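Local coordinates for carbonic anhydrase (Synechocystis sp., PDB 5SWC), which catalyses the reversible, zinc-dependent hydration of carbon dioxide and supplies CO2 to RuBisCO inside the carboxysome, at residues 85-90 and 143-148. Numbering follows the deposited sequence.
Sequences IIPPYG and LKHTEA
Leu143 enters the contact with one branch of its side chain: although its CB is directed away from 85-90, the methyl CD2 swings back to within 3.9 Å of Ile85 CD1, the two side chains crossing at about a right angle. The backbone turns here, with Thr146 N hydrogen-bonded to Leu143 O at 2.9 Å, and His145 points toward 85-90. The CG of His145 stands anti to its carbonyl carbon (chi1 -63°), which carries the ring toward Pro87, and the turn about CB–CG presents a face to it. Pro87 CB sits 3.8 Å from the centroid of the His145 ring and 18° off its normal, a CH-pi contact over the face, displaced toward the rim on the ND1 side, while Pro87 CG lies over the CG–CD2 bond. At the root of the ring, His145 CB meets Ile85 CG2 at 4.0 Å; Pro88 CD comes only to 4.3 Å from His145 O. NE2 of the same ring is hydrogen-bonded to the backbone O of Asn93 of a third subunit, which probably helps to fix the rotation of the imidazole. With His145 cut back to an alanine, Pro87 CB and CG would probably lose the ring they pack on, and Asn93 O of that subunit its donor. At Thr146 the methyl and hydroxyl divide the work: CG2 touches Ile85 CD1 at 3.8 Å, whereas OG1, anti to the backbone N (chi1 -159°), bonds to Asn173 of helix 162-181. Ile85 CD1 thus rests against methyls of both Leu143 and Thr146. The arrangement joins the loop that follows strand 76-81 of the beta-carbonic anhydrase core to the turn linking helices 137-143 and 147-156, its Ile85 side chain about 9 Å from the zinc ion, and through His145 it ties this apolar junction to the hexamer.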
ATOM      1  N   ILE A  85      17.515  -4.140  -9.522  1.00 10.57           N
ATOM      2  CA  ILE A  85      16.102  -4.274  -9.860  1.00 11.29           C
ATOM      3  C   ILE A  85      15.412  -2.909  -9.874  1.00 11.80           C
ATOM      4  O   ILE A  85      15.637  -2.069  -8.995  1.00 11.07           O
ATOM      5  CB  ILE A  85      15.418  -5.220  -8.817  1.00  9.92           C
ATOM      6  CG1 ILE A  85      15.862  -6.638  -9.095  1.00 12.19           C
ATOM      7  CG2 ILE A  85      13.906  -5.085  -8.865  1.00 12.77           C
ATOM      8  CD1 ILE A  85      15.649  -7.564  -7.947  1.00 14.81           C
ATOM      9  N   ILE A  86      14.574  -2.703 -10.883  1.00 10.93           N
ATOM     10  CA  ILE A  86      13.685  -1.527 -10.982  1.00 10.72           C
ATOM     11  C   ILE A  86      12.255  -2.051 -10.975  1.00 11.09           C
ATOM     12  O   ILE A  86      11.828  -2.657 -11.947  1.00 13.02           O
ATOM     13  CB  ILE A  86      13.948  -0.721 -12.243  1.00 12.53           C
ATOM     14  CG1 ILE A  86      15.418  -0.230 -12.288  1.00 12.97           C
ATOM     15  CG2 ILE A  86      12.961   0.476 -12.299  1.00 14.04           C
ATOM     16  CD1 ILE A  86      15.779   0.750 -11.237  1.00 15.97           C
ATOM     17  N   PRO A  87      11.499  -1.813  -9.887  1.00 10.58           N
ATOM     18  CA  PRO A  87      10.128  -2.308  -9.901  1.00 11.34           C
ATOM     19  C   PRO A  87       9.312  -1.671 -11.040  1.00 11.93           C
ATOM     20  O   PRO A  87       9.596  -0.546 -11.459  1.00 12.50           O
ATOM     21  CB  PRO A  87       9.589  -1.902  -8.510  1.00 12.14           C
ATOM     22  CG  PRO A  87      10.838  -1.809  -7.642  1.00 12.58           C
ATOM     23  CD  PRO A  87      11.869  -1.231  -8.603  1.00 10.93           C
ATOM     24  N   PRO A  88       8.275  -2.349 -11.490  1.00 11.47           N
ATOM     25  CA  PRO A  88       7.334  -1.684 -12.415  1.00 12.54           C
ATOM     26  C   PRO A  88       6.781  -0.400 -11.808  1.00 11.88           C
ATOM     27  O   PRO A  88       6.693  -0.245 -10.576  1.00 12.63           O
ATOM     28  CB  PRO A  88       6.226  -2.719 -12.590  1.00 14.03           C
ATOM     29  CG  PRO A  88       6.897  -4.041 -12.256  1.00 13.00           C
ATOM     30  CD  PRO A  88       7.819  -3.706 -11.154  1.00 11.79           C
ATOM     31  N   TYR A  89       6.378   0.515 -12.681  1.00 11.93           N
ATOM     32  CA  TYR A  89       5.829   1.784 -12.269  1.00 10.98           C
ATOM     33  C   TYR A  89       4.627   1.608 -11.368  1.00 11.99           C
ATOM     34  O   TYR A  89       3.652   0.941 -11.739  1.00 12.78           O
ATOM     35  CB  TYR A  89       5.442   2.582 -13.514  1.00 12.54           C
ATOM     36  CG  TYR A  89       4.705   3.861 -13.251  1.00 13.36           C
ATOM     37  CD1 TYR A  89       5.277   4.848 -12.442  1.00 14.35           C
ATOM     38  CD2 TYR A  89       3.466   4.067 -13.799  1.00 13.07           C
ATOM     39  CE1 TYR A  89       4.571   6.031 -12.204  1.00 19.12           C
ATOM     40  CE2 TYR A  89       2.747   5.240 -13.552  1.00 14.60           C
ATOM     41  CZ  TYR A  89       3.346   6.213 -12.759  1.00 18.64           C
ATOM     42  OH  TYR A  89       2.586   7.374 -12.545  1.00 22.77           O
ATOM     43  N   GLY A  90       4.660   2.223 -10.197  1.00 12.03           N
ATOM     44  CA  GLY A  90       3.570   2.153  -9.222  1.00 11.37           C
ATOM     45  C   GLY A  90       3.665   0.994  -8.289  1.00 12.06           C
ATOM     46  O   GLY A  90       2.851   0.930  -7.327  1.00 13.29           O
ATOM     47  N   LEU A 143      12.442  -9.283  -3.854  1.00 13.41           N
ATOM     48  CA  LEU A 143      12.573 -10.099  -5.061  1.00 13.87           C
ATOM     49  C   LEU A 143      11.253 -10.341  -5.769  1.00 15.12           C
ATOM     50  O   LEU A 143      11.266 -10.708  -6.940  1.00 15.93           O
ATOM     51  CB  LEU A 143      13.314 -11.381  -4.745  1.00 14.41           C
ATOM     52  CG  LEU A 143      14.781 -11.215  -4.376  1.00 15.56           C
ATOM     53  CD1 LEU A 143      15.376 -12.577  -3.951  1.00 17.04           C
ATOM     54  CD2 LEU A 143      15.591 -10.640  -5.505  1.00 17.54           C
ATOM     55  N   LYS A 144      10.134 -10.069  -5.112  1.00 14.16           N
ATOM     56  CA  LYS A 144       8.821 -10.083  -5.773  1.00 15.71           C
ATOM     57  C   LYS A 144       8.819  -9.206  -7.001  1.00 15.54           C
ATOM     58  O   LYS A 144       8.107  -9.505  -7.974  1.00 15.55           O
ATOM     59  CB  LYS A 144       7.721  -9.612  -4.818  1.00 21.60           C
ATOM     60  CG  LYS A 144       7.462 -10.562  -3.640  1.00 27.83           C
ATOM     61  CD  LYS A 144       6.435  -9.969  -2.683  1.00 36.44           C
ATOM     62  CE  LYS A 144       6.183 -10.900  -1.481  1.00 36.34           C
ATOM     63  NZ  LYS A 144       5.424 -10.180  -0.394  1.00 49.89           N
ATOM     64  N   HIS A 145       9.594  -8.124  -6.990  1.00 13.07           N
ATOM     65  CA  HIS A 145       9.580  -7.211  -8.114  1.00 13.61           C
ATOM     66  C   HIS A 145      10.278  -7.766  -9.337  1.00 15.94           C
ATOM     67  O   HIS A 145      10.111  -7.215 -10.426  1.00 16.15           O
ATOM     68  CB  HIS A 145      10.163  -5.862  -7.734  1.00 12.77           C
ATOM     69  CG  HIS A 145       9.394  -5.161  -6.689  1.00 13.55           C
ATOM     70  ND1 HIS A 145       8.070  -4.814  -6.833  1.00 14.53           N
ATOM     71  CD2 HIS A 145       9.793  -4.721  -5.483  1.00 15.19           C
ATOM     72  CE1 HIS A 145       7.680  -4.163  -5.742  1.00 16.43           C
ATOM     73  NE2 HIS A 145       8.714  -4.095  -4.914  1.00 16.10           N
ATOM     74  N   THR A 146      10.984  -8.886  -9.189  1.00 13.29           N
ATOM     75  CA  THR A 146      11.574  -9.571 -10.334  1.00 12.22           C
ATOM     76  C   THR A 146      10.990 -10.992 -10.468  1.00 12.91           C
ATOM     77  O   THR A 146      11.595 -11.878 -11.092  1.00 13.85           O
ATOM     78  CB  THR A 146      13.109  -9.513 -10.276  1.00 13.88           C
ATOM     79  OG1 THR A 146      13.607  -9.734 -11.603  1.00 13.93           O
ATOM     80  CG2 THR A 146      13.729 -10.535  -9.312  1.00 13.77           C
ATOM     81  N   GLU A 147       9.771 -11.206  -9.985  1.00 12.99           N
ATOM     82  CA  GLU A 147       9.102 -12.490 -10.114  1.00 13.25           C
ATOM     83  C   GLU A 147       8.968 -12.923 -11.570  1.00 13.46           C
ATOM     84  O   GLU A 147       8.945 -14.110 -11.869  1.00 14.63           O
ATOM     85  CB  GLU A 147       7.742 -12.452  -9.403  1.00 14.41           C
ATOM     86  CG  GLU A 147       6.873 -13.687  -9.620  1.00 15.41           C
ATOM     87  CD  GLU A 147       7.458 -14.926  -9.024  1.00 22.52           C
ATOM     88  OE1 GLU A 147       8.405 -14.877  -8.202  1.00 23.96           O
ATOM     89  OE2 GLU A 147       6.930 -15.992  -9.393  1.00 26.18           O
ATOM     90  N   ALA A 148       8.861 -11.968 -12.488  1.00 13.91           N
ATOM     91  CA  ALA A 148       8.749 -12.336 -13.891  1.00 14.64           C
ATOM     92  C   ALA A 148       9.980 -13.088 -14.360  1.00 14.49           C
ATOM     93  O   ALA A 148       9.876 -13.955 -15.240  1.00 15.49           O
ATOM     94  CB  ALA A 148       8.440 -11.110 -14.761  1.00 15.03           C
TER